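PDB 5WLH: LbaCas13a H328A (C2c2) from Lachnospiraceae bacterium NK4A179, which is an RNA-guided, RNA-targeting CRISPR nuclease that binds its own pre-crRNA and probably cleaves RNA with a preference for adenines. Local coordinates for residues S313-L318 and A332-D337; F325-D330 and K435-L440; L733-V738 and L855-E860; N654-K659 and Y862-K867. All blocks are in the same frame, centred on the assembly; numbering follows the deposited sequence.

Contact 1 (S313-L318 and A332-D337); sequences SDDSKL and AARRVD. With nucleotides of chain B.
Asp315 and Arg334 meet head-on in a two-pronged salt bridge. NH1 of Arg334 donates to OD1 of Asp315 at 2.7 Å, and NH2 of Arg334 reaches OD2 of Asp315 at 2.9 Å; both bonds are nearly straight. The carboxylate sits at the end of the guanidinium, close to its plane, yet the two flat groups are twisted 41° apart, so NH1 approaches OD1 from above the carboxylate plane. Lys317 adds an aliphatic flank, its CG lying 3.6 Å from NH2 of Arg334.

Asp315 holds its carboxylate out opposite its own N (chi1 -177°), and OD2 also accepts from the backbone N of Lys317 at 2.9 Å, an Asx turn. That N-H and NH2 of Arg334 come to OD2 from opposite faces of the carboxylate, which fixes its rotation. On the helix side, Arg334 has a second salt bridge from NH2 to Asp330 and a cation-pi contact with Tyr311 of helix 292-311. The next residue, Arg335, leaves the helix in another direction, and N7 of A3 of chain B lies over one face of its guanidinium, 2.8 Å from NH1 of Arg335.

Shared by two aspartates, the buried Arg334 probably has its charge balanced within the protein, and its salt bridge to Asp315 ties the loop before helix 327-335 to that helix's last turn.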
# COMPACT_ATOMS: atom_id res chain seq x y z
N SER A 313 -38.20 17.61 -10.50
CA SER A 313 -38.57 17.61 -11.91
C SER A 313 -38.86 19.00 -12.46
O SER A 313 -38.94 19.16 -13.68
CB SER A 313 -39.78 16.71 -12.12
OG SER A 313 -40.90 17.24 -11.45
N ASP A 314 -39.02 20.01 -11.60
CA ASP A 314 -39.29 21.36 -12.07
C ASP A 314 -38.03 22.22 -12.15
O ASP A 314 -38.13 23.43 -12.36
CB ASP A 314 -40.32 22.04 -11.16
CG ASP A 314 -41.74 21.65 -11.50
OD1 ASP A 314 -42.13 21.80 -12.68
OD2 ASP A 314 -42.46 21.18 -10.60
N ASP A 315 -36.85 21.62 -11.99
CA ASP A 315 -35.63 22.38 -12.16
C ASP A 315 -35.54 22.91 -13.59
O ASP A 315 -35.91 22.22 -14.55
CB ASP A 315 -34.40 21.52 -11.85
CG ASP A 315 -33.12 22.31 -11.93
OD1 ASP A 315 -32.72 22.91 -10.91
OD2 ASP A 315 -32.52 22.34 -13.03
N SER A 316 -35.04 24.14 -13.73
CA SER A 316 -35.04 24.80 -15.03
C SER A 316 -34.23 24.04 -16.07
O SER A 316 -34.52 24.16 -17.27
CB SER A 316 -34.51 26.23 -14.89
OG SER A 316 -33.16 26.25 -14.48
N LYS A 317 -33.26 23.23 -15.65
CA LYS A 317 -32.47 22.46 -16.61
C LYS A 317 -33.19 21.22 -17.10
O LYS A 317 -32.68 20.54 -18.00
CB LYS A 317 -31.12 22.06 -16.00
CG LYS A 317 -30.07 23.16 -16.07
CD LYS A 317 -29.84 23.58 -17.52
CE LYS A 317 -28.74 24.62 -17.64
NZ LYS A 317 -29.12 25.89 -16.99
N LEU A 318 -34.36 20.90 -16.55
CA LEU A 318 -35.16 19.78 -17.02
C LEU A 318 -36.34 20.22 -17.87
O LEU A 318 -37.09 19.37 -18.35
CB LEU A 318 -35.67 18.97 -15.83
CG LEU A 318 -34.56 18.40 -14.95
CD1 LEU A 318 -35.14 17.60 -13.80
CD2 LEU A 318 -33.65 17.53 -15.85
N ALA A 332 -20.73 23.25 -12.21
CA ALA A 332 -20.15 24.43 -11.58
C ALA A 332 -21.23 25.27 -10.91
O ALA A 332 -21.00 25.86 -9.85
CB ALA A 332 -19.39 25.25 -12.61
N ALA A 333 -22.43 25.31 -11.51
CA ALA A 333 -23.50 26.14 -10.98
C ALA A 333 -24.03 25.59 -9.66
O ALA A 333 -24.27 26.36 -8.71
CB ALA A 333 -24.63 26.25 -12.00
N ARG A 334 -24.22 24.27 -9.56
CA ARG A 334 -24.75 23.72 -8.32
C ARG A 334 -23.76 23.84 -7.17
O ARG A 334 -24.16 23.92 -6.01
CB ARG A 334 -25.16 22.26 -8.49
CG ARG A 334 -25.90 21.95 -9.78
CD ARG A 334 -27.31 22.51 -9.79
NE ARG A 334 -27.93 22.35 -11.11
CZ ARG A 334 -29.22 22.51 -11.35
NH1 ARG A 334 -30.05 22.84 -10.37
NH2 ARG A 334 -29.69 22.33 -12.58
N ARG A 335 -22.46 23.87 -7.48
CA ARG A 335 -21.44 24.00 -6.44
C ARG A 335 -21.63 25.29 -5.64
O ARG A 335 -21.58 25.27 -4.41
CB ARG A 335 -20.04 23.96 -7.06
CG ARG A 335 -18.90 24.04 -6.04
CD ARG A 335 -17.55 24.40 -6.68
NE ARG A 335 -16.64 25.04 -5.73
CZ ARG A 335 -16.10 26.25 -5.89
NH1 ARG A 335 -15.29 26.75 -4.96
NH2 ARG A 335 -16.35 26.96 -6.99
N VAL A 336 -21.85 26.41 -6.34
CA VAL A 336 -22.06 27.68 -5.65
C VAL A 336 -23.50 27.87 -5.20
O VAL A 336 -23.85 28.95 -4.71
CB VAL A 336 -21.63 28.88 -6.52
CG1 VAL A 336 -20.12 29.05 -6.50
CG2 VAL A 336 -22.14 28.71 -7.95
N ASP A 337 -24.35 26.86 -5.36
CA ASP A 337 -25.72 26.94 -4.87
C ASP A 337 -25.74 26.75 -3.35
O ASP A 337 -25.00 25.94 -2.79
CB ASP A 337 -26.58 25.87 -5.54
CG ASP A 337 -28.04 25.95 -5.14
OD1 ASP A 337 -28.41 26.90 -4.42
OD2 ASP A 337 -28.82 25.06 -5.55
P A B 3 -15.86 21.12 -10.20
OP1 A B 3 -16.34 20.08 -9.25
OP2 A B 3 -16.72 22.29 -10.53
O5' A B 3 -14.49 21.75 -9.70
C5' A B 3 -14.18 21.76 -8.34
C4' A B 3 -12.75 21.34 -8.14
O4' A B 3 -11.93 22.54 -8.08
C3' A B 3 -12.53 20.64 -6.81
O3' A B 3 -12.71 19.24 -6.92
C2' A B 3 -11.13 21.07 -6.42
O2' A B 3 -10.17 20.35 -7.16
C1' A B 3 -11.13 22.51 -6.93
N9 A B 3 -11.72 23.46 -5.98
C8 A B 3 -12.85 24.24 -6.19
N7 A B 3 -13.14 25.03 -5.18
C5 A B 3 -12.15 24.74 -4.25
C6 A B 3 -11.88 25.25 -2.96
N6 A B 3 -12.65 26.17 -2.37
N1 A B 3 -10.80 24.77 -2.29
C2 A B 3 -10.04 23.85 -2.90
N3 A B 3 -10.19 23.30 -4.10
C4 A B 3 -11.27 23.79 -4.73

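Contact 2 (F325-D330 and K435-L440); sequences FDVWED and KIWKDL. With nucleotides of chain B.
Lys435 NZ donates to the phosphate oxygen OP2 of G5 of chain B at 2.6 Å, and one turn further along helix 429-458 Lys438 also points its amino end at the RNA backbone, forming a salt bridge with a phosphate. Between these two lysines in sequence, Trp437 faces helix 327-335. Its NE1 edge meets Trp328 CZ3 at 3.6 Å, near the plane of the Trp437 ring; the indoles are inclined at 61°. CZ2 of Trp437 also rests 4.0 Å from CB of Val327, and Arg303 makes a cation-pi contact with the same indole.

Trp328 is enclosed on two sides. The guanine of G2 of chain B covers one face, with C5 over the ring centre and N3 of G2 only 3.2 Å from CZ3 of Trp328, while CG2 of Val327 lies toward the rim of the other face. Replacing the Trp328 indole by the methyl of an alanine would probably deprive the G2 base of its aromatic platform and open a gap beside NE1 of Trp437. The helix carrying Trp328 starts at Asp326, an N-cap whose OD1 accepts from the N of Glu329 at 2.8 Å. Such aromatic and lysine contacts are consistent with a recognition-lobe site that holds the crRNA repeat in Cas13a.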
# COMPACT_ATOMS: atom_id res chain seq x y z
N PHE A 325 -27.50 21.60 -22.71
CA PHE A 325 -26.76 22.39 -21.74
C PHE A 325 -25.41 21.74 -21.45
O PHE A 325 -25.24 20.53 -21.56
CB PHE A 325 -27.57 22.59 -20.45
CG PHE A 325 -27.79 21.35 -19.65
CD1 PHE A 325 -28.82 20.48 -19.98
CD2 PHE A 325 -27.00 21.06 -18.54
CE1 PHE A 325 -29.04 19.32 -19.23
CE2 PHE A 325 -27.22 19.91 -17.79
CZ PHE A 325 -28.23 19.04 -18.14
N ASP A 326 -24.44 22.59 -21.14
CA ASP A 326 -23.11 22.12 -20.77
C ASP A 326 -23.19 21.48 -19.39
O ASP A 326 -23.55 22.15 -18.42
CB ASP A 326 -22.13 23.28 -20.80
CG ASP A 326 -20.70 22.84 -20.66
OD1 ASP A 326 -20.30 22.47 -19.54
OD2 ASP A 326 -19.96 22.87 -21.68
N VAL A 327 -22.88 20.18 -19.31
CA VAL A 327 -22.99 19.48 -18.02
C VAL A 327 -22.01 20.05 -17.01
O VAL A 327 -22.30 20.12 -15.81
CB VAL A 327 -22.80 17.96 -18.20
CG1 VAL A 327 -23.97 17.39 -18.96
CG2 VAL A 327 -21.49 17.65 -18.92
N TRP A 328 -20.82 20.46 -17.47
CA TRP A 328 -19.83 20.95 -16.52
C TRP A 328 -20.18 22.35 -16.04
O TRP A 328 -19.90 22.69 -14.89
CB TRP A 328 -18.43 20.91 -17.17
CG TRP A 328 -18.21 19.66 -18.01
CD1 TRP A 328 -18.16 19.60 -19.37
CD2 TRP A 328 -18.04 18.32 -17.54
NE1 TRP A 328 -17.96 18.30 -19.78
CE2 TRP A 328 -17.88 17.49 -18.67
CE3 TRP A 328 -17.99 17.73 -16.27
CZ2 TRP A 328 -17.69 16.11 -18.58
CZ3 TRP A 328 -17.79 16.37 -16.17
CH2 TRP A 328 -17.64 15.57 -17.32
N GLU A 329 -20.80 23.16 -16.90
CA GLU A 329 -21.32 24.45 -16.46
C GLU A 329 -22.42 24.27 -15.43
O GLU A 329 -22.49 25.00 -14.43
CB GLU A 329 -21.84 25.24 -17.66
CG GLU A 329 -21.95 26.73 -17.44
CD GLU A 329 -22.07 27.49 -18.75
OE1 GLU A 329 -23.20 27.93 -19.08
OE2 GLU A 329 -21.05 27.64 -19.46
N ASP A 330 -23.31 23.30 -15.65
CA ASP A 330 -24.34 23.04 -14.65
C ASP A 330 -23.71 22.56 -13.35
O ASP A 330 -24.11 22.99 -12.26
CB ASP A 330 -25.34 22.00 -15.14
CG ASP A 330 -26.45 21.78 -14.14
OD1 ASP A 330 -27.27 22.71 -13.97
OD2 ASP A 330 -26.49 20.72 -13.49
N LYS A 435 -20.88 15.64 -5.60
CA LYS A 435 -20.23 14.40 -5.19
C LYS A 435 -20.82 13.21 -5.93
O LYS A 435 -20.09 12.33 -6.38
CB LYS A 435 -20.38 14.19 -3.69
CG LYS A 435 -19.38 14.96 -2.86
CD LYS A 435 -17.96 14.49 -3.16
CE LYS A 435 -16.98 15.28 -2.31
NZ LYS A 435 -15.58 15.07 -2.74
N ILE A 436 -22.16 13.16 -6.04
CA ILE A 436 -22.81 12.04 -6.72
C ILE A 436 -22.50 12.05 -8.21
O ILE A 436 -22.28 10.99 -8.81
CB ILE A 436 -24.34 12.06 -6.45
CG1 ILE A 436 -24.67 11.22 -5.21
CG2 ILE A 436 -25.12 11.53 -7.63
CD1 ILE A 436 -23.93 11.66 -3.96
N TRP A 437 -22.50 13.23 -8.83
CA TRP A 437 -22.11 13.34 -10.24
C TRP A 437 -20.73 12.73 -10.47
O TRP A 437 -20.55 11.89 -11.36
CB TRP A 437 -22.13 14.81 -10.65
CG TRP A 437 -21.57 15.16 -12.03
CD1 TRP A 437 -20.52 15.98 -12.29
CD2 TRP A 437 -22.09 14.75 -13.31
NE1 TRP A 437 -20.32 16.09 -13.65
CE2 TRP A 437 -21.28 15.36 -14.30
CE3 TRP A 437 -23.15 13.94 -13.72
CZ2 TRP A 437 -21.49 15.17 -15.68
CZ3 TRP A 437 -23.35 13.75 -15.10
CH2 TRP A 437 -22.53 14.36 -16.05
N LYS A 438 -19.75 13.13 -9.66
CA LYS A 438 -18.42 12.56 -9.83
C LYS A 438 -18.40 11.08 -9.46
O LYS A 438 -17.57 10.33 -9.99
CB LYS A 438 -17.41 13.32 -8.99
CG LYS A 438 -17.19 14.76 -9.46
CD LYS A 438 -16.14 15.45 -8.61
CE LYS A 438 -15.94 16.90 -9.04
NZ LYS A 438 -16.95 17.77 -8.36
N ASP A 439 -19.29 10.66 -8.55
CA ASP A 439 -19.44 9.26 -8.17
C ASP A 439 -19.95 8.42 -9.34
O ASP A 439 -19.49 7.29 -9.57
CB ASP A 439 -20.40 9.19 -6.97
CG ASP A 439 -20.40 7.86 -6.25
OD1 ASP A 439 -19.64 6.92 -6.61
OD2 ASP A 439 -21.21 7.78 -5.28
N LEU A 440 -20.89 8.98 -10.12
CA LEU A 440 -21.37 8.27 -11.30
C LEU A 440 -20.27 8.15 -12.34
O LEU A 440 -20.12 7.10 -12.98
CB LEU A 440 -22.57 9.02 -11.90
CG LEU A 440 -23.81 9.04 -11.02
CD1 LEU A 440 -25.00 9.59 -11.81
CD2 LEU A 440 -24.14 7.67 -10.46
P G B 2 -15.68 24.11 -16.21
OP1 G B 2 -15.89 25.39 -15.47
OP2 G B 2 -14.56 23.99 -17.17
O5' G B 2 -15.56 22.92 -15.14
C5' G B 2 -16.63 22.63 -14.25
C4' G B 2 -16.43 21.33 -13.50
O4' G B 2 -16.45 20.20 -14.41
C3' G B 2 -15.14 21.21 -12.70
O3' G B 2 -15.41 20.41 -11.55
C2' G B 2 -14.25 20.41 -13.64
O2' G B 2 -13.17 19.74 -13.01
C1' G B 2 -15.26 19.44 -14.23
N9 G B 2 -14.85 18.91 -15.52
C8 G B 2 -14.56 19.67 -16.63
N7 G B 2 -14.21 18.95 -17.65
C5 G B 2 -14.24 17.64 -17.18
C6 G B 2 -13.95 16.43 -17.87
O6 G B 2 -13.59 16.31 -19.04
N1 G B 2 -14.13 15.31 -17.08
C2 G B 2 -14.51 15.34 -15.76
N2 G B 2 -14.62 14.13 -15.18
N3 G B 2 -14.79 16.48 -15.09
C4 G B 2 -14.64 17.58 -15.87
P G B 5 -12.74 16.14 -0.57
OP1 G B 5 -12.35 14.71 -0.45
OP2 G B 5 -14.09 16.50 -1.09
O5' G B 5 -12.61 16.83 0.85
C5' G B 5 -11.45 16.70 1.64
C4' G B 5 -11.59 17.54 2.89
O4' G B 5 -11.61 18.94 2.51
C3' G B 5 -12.88 17.35 3.67
O3' G B 5 -12.85 16.22 4.53
C2' G B 5 -13.00 18.66 4.43
O2' G B 5 -12.10 18.66 5.53
C1' G B 5 -12.48 19.65 3.38
N9 G B 5 -13.59 20.19 2.57
C8 G B 5 -14.09 19.66 1.40
N7 G B 5 -15.08 20.36 0.89
C5 G B 5 -15.23 21.41 1.79
C6 G B 5 -16.16 22.49 1.77
O6 G B 5 -17.04 22.71 0.93
N1 G B 5 -15.98 23.32 2.87
C2 G B 5 -15.04 23.13 3.86
N2 G B 5 -15.01 24.04 4.84
N3 G B 5 -14.16 22.13 3.90
C4 G B 5 -14.33 21.32 2.83
P A B 4 -13.63 18.47 -5.86
OP1 A B 4 -13.66 17.04 -6.28
OP2 A B 4 -14.90 19.22 -5.66
O5' A B 4 -12.82 18.58 -4.50
C5' A B 4 -11.52 18.03 -4.39
C4' A B 4 -10.89 18.46 -3.10
O4' A B 4 -10.74 19.90 -3.08
C3' A B 4 -11.71 18.17 -1.85
O3' A B 4 -11.57 16.83 -1.42
C2' A B 4 -11.18 19.20 -0.87
O2' A B 4 -9.91 18.80 -0.37
C1' A B 4 -10.97 20.39 -1.78
N9 A B 4 -12.16 21.27 -1.85
C8 A B 4 -13.12 21.37 -2.82
N7 A B 4 -14.02 22.29 -2.56
C5 A B 4 -13.61 22.83 -1.35
C6 A B 4 -14.13 23.84 -0.51
N6 A B 4 -15.23 24.55 -0.78
N1 A B 4 -13.45 24.12 0.62
C2 A B 4 -12.35 23.43 0.91
N3 A B 4 -11.77 22.45 0.21
C4 A B 4 -12.46 22.20 -0.90

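Contact 3 (L733-V738 and L855-E860); sequences LNDKNV and LEFIKE
The N-cap of helix 736-745 forms part of this contact: Asp735, the capping residue, leans its carboxylate against Phe857 of helix 843-861. CG of Asp735 lies 3.6 Å from CE1 of Phe857, with the carboxylate and ring planes 60° apart. The same carboxylate closes the start of the helix, since OD2 of Asp735 uses its anti lone pair to accept from the N of Val738 at 2.9 Å. A chi1 of -178° sets the Asp735 carboxylate opposite the residue's own N and curls it back over the first turn, where it can do both jobs.

Val738, whose N-H the cap receives, also faces the ring. Its CG2 presses on CD1 of Phe857 at 3.4 Å, a tight apolar contact in which the two side chains cross at about a right angle. This is a helix start butting against the flank of another helix, in what is probably the helical part of the nuclease lobe, as in other Cas13a proteins, and Ile727 of helix 709-732 touches Phe857 too. With an alanine in place of Asp735, the Val738 N-H would probably lose its capping acceptor and CE1 of Phe857 its contact with the carboxylate. Beside Phe857, Glu856 forms salt bridges to Arg741 and Lys745 of helix 736-745.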
# COMPACT_ATOMS: atom_id res chain seq x y z
N LEU A 733 17.22 -20.40 10.48
CA LEU A 733 15.85 -20.54 10.00
C LEU A 733 15.65 -21.78 9.13
O LEU A 733 14.55 -22.34 9.12
CB LEU A 733 15.42 -19.28 9.24
CG LEU A 733 15.16 -18.02 10.07
CD1 LEU A 733 14.94 -16.83 9.13
CD2 LEU A 733 13.98 -18.21 11.01
N ASN A 734 16.68 -22.23 8.41
CA ASN A 734 16.56 -23.40 7.54
C ASN A 734 17.04 -24.69 8.18
O ASN A 734 17.05 -25.73 7.50
CB ASN A 734 17.34 -23.16 6.24
CG ASN A 734 16.90 -21.91 5.52
OD1 ASN A 734 15.72 -21.56 5.54
ND2 ASN A 734 17.85 -21.23 4.90
N ASP A 735 17.43 -24.66 9.44
CA ASP A 735 17.98 -25.85 10.07
C ASP A 735 16.87 -26.86 10.36
O ASP A 735 15.83 -26.52 10.94
CB ASP A 735 18.72 -25.48 11.35
CG ASP A 735 19.35 -26.68 12.02
OD1 ASP A 735 20.49 -27.03 11.65
OD2 ASP A 735 18.69 -27.28 12.89
N LYS A 736 17.09 -28.11 9.94
CA LYS A 736 16.07 -29.15 10.06
C LYS A 736 15.72 -29.42 11.52
O LYS A 736 14.54 -29.56 11.87
CB LYS A 736 16.56 -30.43 9.39
CG LYS A 736 15.59 -31.61 9.52
CD LYS A 736 16.16 -32.71 10.41
CE LYS A 736 15.04 -33.46 11.12
NZ LYS A 736 15.47 -33.96 12.46
N ASN A 737 16.73 -29.51 12.39
CA ASN A 737 16.48 -29.78 13.80
C ASN A 737 15.72 -28.63 14.45
O ASN A 737 14.85 -28.86 15.30
CB ASN A 737 17.79 -30.04 14.53
CG ASN A 737 18.44 -31.34 14.10
OD1 ASN A 737 17.76 -32.32 13.81
ND2 ASN A 737 19.76 -31.34 14.03
N VAL A 738 16.05 -27.39 14.08
CA VAL A 738 15.32 -26.24 14.59
C VAL A 738 13.84 -26.38 14.31
O VAL A 738 13.00 -26.12 15.18
CB VAL A 738 15.89 -24.94 13.98
CG1 VAL A 738 14.90 -23.77 14.13
CG2 VAL A 738 17.20 -24.59 14.64
N LEU A 855 18.02 -19.63 20.83
CA LEU A 855 18.96 -19.79 21.93
C LEU A 855 19.43 -21.24 22.04
O LEU A 855 20.62 -21.50 22.23
CB LEU A 855 18.34 -19.32 23.24
CG LEU A 855 18.00 -17.82 23.26
CD1 LEU A 855 17.10 -17.47 24.44
CD2 LEU A 855 19.25 -16.96 23.26
N GLU A 856 18.51 -22.19 21.87
CA GLU A 856 18.89 -23.60 21.93
C GLU A 856 19.78 -23.98 20.75
O GLU A 856 20.73 -24.76 20.90
CB GLU A 856 17.64 -24.48 21.99
CG GLU A 856 17.92 -25.97 21.85
CD GLU A 856 16.69 -26.82 22.09
OE1 GLU A 856 16.63 -27.47 23.16
OE2 GLU A 856 15.79 -26.85 21.23
N PHE A 857 19.48 -23.43 19.56
CA PHE A 857 20.32 -23.65 18.38
C PHE A 857 21.75 -23.19 18.62
O PHE A 857 22.71 -23.86 18.22
CB PHE A 857 19.71 -22.90 17.19
CG PHE A 857 20.51 -23.00 15.92
CD1 PHE A 857 20.52 -24.17 15.17
CD2 PHE A 857 21.22 -21.91 15.44
CE1 PHE A 857 21.22 -24.26 14.00
CE2 PHE A 857 21.93 -21.99 14.26
CZ PHE A 857 21.94 -23.18 13.54
N ILE A 858 21.91 -22.02 19.24
CA ILE A 858 23.23 -21.50 19.56
C ILE A 858 23.96 -22.45 20.51
O ILE A 858 25.11 -22.84 20.28
CB ILE A 858 23.11 -20.08 20.16
CG1 ILE A 858 22.58 -19.10 19.10
CG2 ILE A 858 24.45 -19.60 20.70
CD1 ILE A 858 23.55 -18.82 17.99
N LYS A 859 23.28 -22.84 21.59
CA LYS A 859 23.88 -23.75 22.57
C LYS A 859 24.27 -25.08 21.94
O LYS A 859 25.30 -25.66 22.30
CB LYS A 859 22.90 -23.98 23.73
CG LYS A 859 22.92 -22.87 24.78
CD LYS A 859 21.79 -23.01 25.80
CE LYS A 859 20.47 -22.46 25.26
NZ LYS A 859 19.47 -22.13 26.31
N GLU A 860 23.49 -25.56 20.97
CA GLU A 860 23.77 -26.86 20.37
C GLU A 860 24.88 -26.77 19.34
O GLU A 860 25.71 -27.69 19.24
CB GLU A 860 22.50 -27.43 19.74
CG GLU A 860 21.53 -28.03 20.74
CD GLU A 860 22.07 -29.30 21.37
OE1 GLU A 860 22.85 -30.02 20.70
OE2 GLU A 860 21.71 -29.58 22.54

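Contact 4 (N654-K659 and Y862-K867); sequences NDDLKK and YAFVLK
Asp656 lays its CB over the middle of the Phe864 ring, 3.5 Å from the centroid and only 7° off the ring normal, a CH-pi contact made by the aliphatic part of an acidic side chain. The two side chains slide past one another in opposite directions, which brings OD2 of Asp656 to 3.2 Å from CB of Phe864, near the base of the ring. At its far end the ring reaches the helix backbone, with CZ of Phe864 3.5 Å from the carbonyl O of Asp656. Phe864 adopts chi1 75°, its CG wedged between backbone N and carbonyl carbon, and in this way the ring projects across to helix 654-665. The opposite face is touched toward its rim by CG2 of the adjoining Val865.

The contact joins the first turns of helix 654-665 to the loop that directly follows helix 843-861. Three successive i to i+3 backbone bonds fold that loop into consecutive turns, from Val865 N to Tyr862 O, Leu866 N to Ala863 O and Lys867 N to Phe864 O.

Leu657 adds a looser apolar touch, CD2 to CE1 of Phe864 at 4.2 Å. Further along, Lys659 passes its bent chain obliquely by Tyr862, CE of Lys659 standing 3.9 Å from CE1 of Tyr862. Both polar ends converge on OD2 of Asp663, which receives a salt bridge from Lys659 NZ and is hydrogen-bonded to Tyr862 OH.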
# COMPACT_ATOMS: atom_id res chain seq x y z
N ASN A 654 39.69 -16.62 15.88
CA ASN A 654 39.55 -16.58 14.43
C ASN A 654 39.07 -17.92 13.88
O ASN A 654 38.21 -17.97 13.00
CB ASN A 654 40.87 -16.17 13.78
CG ASN A 654 41.21 -14.69 13.99
OD1 ASN A 654 40.54 -13.99 14.75
ND2 ASN A 654 42.25 -14.22 13.32
N ASP A 655 39.60 -19.03 14.41
CA ASP A 655 39.26 -20.35 13.88
C ASP A 655 37.79 -20.69 14.11
O ASP A 655 37.14 -21.28 13.24
CB ASP A 655 40.16 -21.41 14.52
CG ASP A 655 41.50 -21.52 13.85
OD1 ASP A 655 41.65 -21.00 12.72
OD2 ASP A 655 42.41 -22.12 14.46
N ASP A 656 37.27 -20.37 15.30
CA ASP A 656 35.84 -20.54 15.56
C ASP A 656 35.01 -19.66 14.64
O ASP A 656 33.97 -20.10 14.13
CB ASP A 656 35.52 -20.20 17.02
CG ASP A 656 36.15 -21.18 18.00
OD1 ASP A 656 36.87 -22.11 17.57
OD2 ASP A 656 35.91 -21.02 19.22
N LEU A 657 35.44 -18.41 14.42
CA LEU A 657 34.74 -17.53 13.50
C LEU A 657 34.85 -18.03 12.06
O LEU A 657 33.91 -17.87 11.27
CB LEU A 657 35.27 -16.11 13.61
CG LEU A 657 35.01 -15.47 14.98
CD1 LEU A 657 35.70 -14.10 15.11
CD2 LEU A 657 33.51 -15.37 15.25
N LYS A 658 35.98 -18.63 11.70
CA LYS A 658 36.11 -19.19 10.36
C LYS A 658 35.09 -20.29 10.14
O LYS A 658 34.46 -20.36 9.08
CB LYS A 658 37.52 -19.74 10.13
CG LYS A 658 37.63 -20.55 8.83
CD LYS A 658 38.76 -21.57 8.89
CE LYS A 658 40.08 -20.90 8.63
NZ LYS A 658 40.04 -20.19 7.33
N LYS A 659 34.93 -21.18 11.13
CA LYS A 659 33.93 -22.23 11.01
C LYS A 659 32.55 -21.63 10.78
O LYS A 659 31.82 -22.07 9.89
CB LYS A 659 33.93 -23.10 12.27
CG LYS A 659 32.86 -24.18 12.26
CD LYS A 659 31.69 -23.79 13.13
CE LYS A 659 30.86 -25.00 13.55
NZ LYS A 659 30.15 -25.63 12.40
N TYR A 862 26.80 -23.64 18.22
CA TYR A 862 27.79 -22.57 18.26
C TYR A 862 28.17 -22.28 19.69
O TYR A 862 28.21 -21.13 20.14
CB TYR A 862 27.27 -21.35 17.53
CG TYR A 862 27.12 -21.64 16.05
CD1 TYR A 862 28.23 -21.93 15.27
CD2 TYR A 862 25.86 -21.70 15.45
CE1 TYR A 862 28.10 -22.23 13.92
CE2 TYR A 862 25.72 -22.00 14.10
CZ TYR A 862 26.85 -22.26 13.34
OH TYR A 862 26.73 -22.56 12.01
N ALA A 863 28.47 -23.36 20.43
CA ALA A 863 28.73 -23.25 21.86
C ALA A 863 29.88 -22.31 22.16
O ALA A 863 29.92 -21.72 23.25
CB ALA A 863 29.01 -24.65 22.44
N PHE A 864 30.82 -22.15 21.23
CA PHE A 864 31.93 -21.24 21.49
C PHE A 864 31.44 -19.82 21.75
O PHE A 864 32.14 -19.05 22.42
CB PHE A 864 32.95 -21.26 20.34
CG PHE A 864 32.50 -20.54 19.08
CD1 PHE A 864 32.64 -19.16 18.96
CD2 PHE A 864 32.01 -21.26 18.00
CE1 PHE A 864 32.24 -18.51 17.80
CE2 PHE A 864 31.62 -20.61 16.84
CZ PHE A 864 31.74 -19.23 16.74
N VAL A 865 30.24 -19.49 21.27
CA VAL A 865 29.65 -18.18 21.52
C VAL A 865 29.51 -17.92 23.01
O VAL A 865 29.66 -16.78 23.46
CB VAL A 865 28.30 -18.08 20.78
CG1 VAL A 865 27.49 -16.90 21.27
CG2 VAL A 865 28.52 -18.02 19.27
N LEU A 866 29.23 -18.96 23.80
CA LEU A 866 29.02 -18.76 25.23
C LEU A 866 30.28 -18.37 25.99
O LEU A 866 30.18 -17.95 27.14
CB LEU A 866 28.43 -20.02 25.87
CG LEU A 866 27.22 -20.66 25.18
CD1 LEU A 866 26.83 -21.94 25.89
CD2 LEU A 866 26.05 -19.70 25.13
N LYS A 867 31.46 -18.48 25.38
CA LYS A 867 32.73 -18.23 26.07
C LYS A 867 33.54 -17.14 25.38
O LYS A 867 34.64 -17.40 24.86
CB LYS A 867 33.53 -19.52 26.18
CG LYS A 867 32.83 -20.58 27.03
CD LYS A 867 32.90 -20.22 28.50
CE LYS A 867 31.72 -20.78 29.28
NZ LYS A 867 30.58 -19.82 29.33

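The four contacts form two pairs on opposite sides of the chain's centre. Contacts 1 and 2 share helix 327-335, their centres 10 Å apart, and join directly where Lys317 CG packs 3.5 Å from Asp330 OD1; both reach the crRNA, through A3 and through G2, A4 and G5. Contacts 3 and 4 lie 15 Å apart, centre to centre, joined by Phe857 CE2 and Tyr862 CE2 at 3.8 Å, with contact 3 nested inside the loop that contact 4 closes. Their nearest atoms are about 7 and 13 Å from the bound RNA. The centres of contacts 2 and 3 are 65 Å apart, so the RNA-gripping and the protein-packing pairs are far separated.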